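PDB 1W3S: hypothetical protein DR0819 from Deinococcus radiodurans, which binds zinc and, as a RecO family protein, probably takes part in DNA repair and in recombination by the RecF pathway. Local coordinates for residues A101-G106 against G142-I147. Residues are numbered along the deposited sequence; the frame is centred on the assembly and turned at random.
Sequences ALFQEG and GLAGVI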
# COMPACT_ATOMS: atom_id res chain seq x y z
N ALA A 101 1.17 -5.85 4.04
CA ALA A 101 0.80 -5.81 5.46
C ALA A 101 -0.68 -5.57 5.66
O ALA A 101 -1.34 -6.27 6.44
CB ALA A 101 1.59 -4.73 6.16
N LEU A 102 -1.20 -4.55 4.98
CA LEU A 102 -2.64 -4.34 4.83
C LEU A 102 -3.09 -5.51 3.99
O LEU A 102 -2.25 -6.17 3.40
CB LEU A 102 -2.91 -3.02 4.10
CG LEU A 102 -4.21 -2.27 4.38
CD1 LEU A 102 -4.26 -1.78 5.81
CD2 LEU A 102 -4.35 -1.10 3.42
N PHE A 103 -4.38 -5.79 3.92
CA PHE A 103 -4.87 -6.91 3.10
C PHE A 103 -4.17 -8.24 3.40
O PHE A 103 -3.08 -8.51 2.86
CB PHE A 103 -4.67 -6.65 1.60
CG PHE A 103 -5.27 -5.37 1.11
CD1 PHE A 103 -4.47 -4.37 0.57
CD2 PHE A 103 -6.65 -5.17 1.17
CE1 PHE A 103 -5.02 -3.20 0.10
CE2 PHE A 103 -7.20 -3.99 0.70
CZ PHE A 103 -6.39 -3.00 0.17
N GLN A 104 -4.80 -9.09 4.21
CA GLN A 104 -4.31 -10.47 4.25
C GLN A 104 -5.17 -11.45 3.44
O GLN A 104 -5.71 -12.43 3.95
CB GLN A 104 -3.94 -10.89 5.68
CG GLN A 104 -2.78 -9.99 6.19
CD GLN A 104 -1.58 -10.78 6.70
OE1 GLN A 104 -1.74 -11.80 7.37
NE2 GLN A 104 -0.37 -10.30 6.38
N GLU A 105 -5.33 -11.06 2.17
CA GLU A 105 -5.40 -11.95 0.97
C GLU A 105 -6.70 -12.71 0.66
O GLU A 105 -7.27 -13.41 1.52
CB GLU A 105 -4.18 -12.89 0.92
CG GLU A 105 -4.18 -14.13 1.81
CD GLU A 105 -2.76 -14.57 2.12
OE1 GLU A 105 -2.28 -14.30 3.25
OE2 GLU A 105 -2.11 -15.16 1.21
N GLY A 106 -7.14 -12.57 -0.60
CA GLY A 106 -8.51 -12.90 -1.00
C GLY A 106 -9.38 -11.70 -0.68
O GLY A 106 -10.17 -11.23 -1.50
N GLY A 142 -8.83 2.81 2.94
CA GLY A 142 -10.27 2.75 2.67
C GLY A 142 -10.79 1.43 2.12
O GLY A 142 -11.76 0.87 2.64
N LEU A 143 -10.16 0.93 1.05
CA LEU A 143 -10.58 -0.33 0.41
C LEU A 143 -10.32 -1.56 1.26
O LEU A 143 -10.92 -2.61 1.04
CB LEU A 143 -9.87 -0.52 -0.94
CG LEU A 143 -10.17 0.48 -2.05
CD1 LEU A 143 -9.54 -0.02 -3.35
CD2 LEU A 143 -11.68 0.70 -2.23
N ALA A 144 -9.40 -1.44 2.22
CA ALA A 144 -9.13 -2.51 3.18
C ALA A 144 -10.18 -2.54 4.28
O ALA A 144 -10.24 -3.50 5.04
CB ALA A 144 -7.73 -2.35 3.80
N GLY A 145 -11.01 -1.49 4.35
CA GLY A 145 -11.96 -1.32 5.44
C GLY A 145 -11.27 -1.02 6.76
O GLY A 145 -11.75 -1.42 7.82
N VAL A 146 -10.13 -0.32 6.70
CA VAL A 146 -9.43 0.19 7.88
C VAL A 146 -9.43 1.72 7.76
O VAL A 146 -8.40 2.36 7.56
CB VAL A 146 -7.98 -0.37 7.99
CG1 VAL A 146 -7.41 -0.08 9.36
CG2 VAL A 146 -7.97 -1.88 7.72
N ILE A 147 -10.63 2.27 7.88
CA ILE A 147 -10.89 3.69 7.65
C ILE A 147 -10.79 4.46 8.96
O ILE A 147 -11.50 4.13 9.90
CB ILE A 147 -12.32 3.85 7.06
CG1 ILE A 147 -12.41 3.18 5.68
CG2 ILE A 147 -12.72 5.33 6.96
CD1 ILE A 147 -13.79 2.63 5.36
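The Schellman turn that ends helix 129-143 packs against the loop leaving helix 86-101, and Ala144 is where Leu102 and Phe103 of that loop converge. The methyl of Ala144 points at the loop and sits in the angle between the two side chains: Leu102 CG stands 3.6 Å from Ala144 CB, and Phe103 CE2 comes within 3.5 Å of the same carbon. The ring meets Ala144 obliquely, its leading atom CE2 also lying 3.5 Å from Ala144 CA. Carbonyl oxygen O of Leu143 lies off the rim of the ring, about in its plane, 4.0 Å from Phe103 CE2. Phe103 leaves its backbone at a slant to the helix end, and with CG anti to the carbonyl carbon (chi1 -55°) the ring swings across onto the turn. Both branches of Leu102 lie against the Ala144 methyl, CD2 nearer than CD1, and Leu102 CD1 also meets CG2 of Val146 at 4.2 Å as the two side chains pass one another running opposite ways. No hydrogen bond crosses the contact; one of the two bonds back into the last turn is Gly145 N to Gly142 O (3.0 Å), and Gly145, with positive phi, leaves the helical conformation. Farther back along helix 129-143, Leu140 also touches both Leu102 and Phe103, and Phe108 meets the Phe103 ring edge-to-face. Shortening Phe103 to an alanine would take away the ring, is likely to open a gap beside the Ala144 methyl and would probably leave Phe108 without this aromatic partner. Val146 also touches Phe221 and Gln225 of helix 211-225. Apolar packing thus joins two helix ends in the helical part of the RecO C-terminal region, away from the zinc site, with a glycine-terminated Schellman motif forming one side.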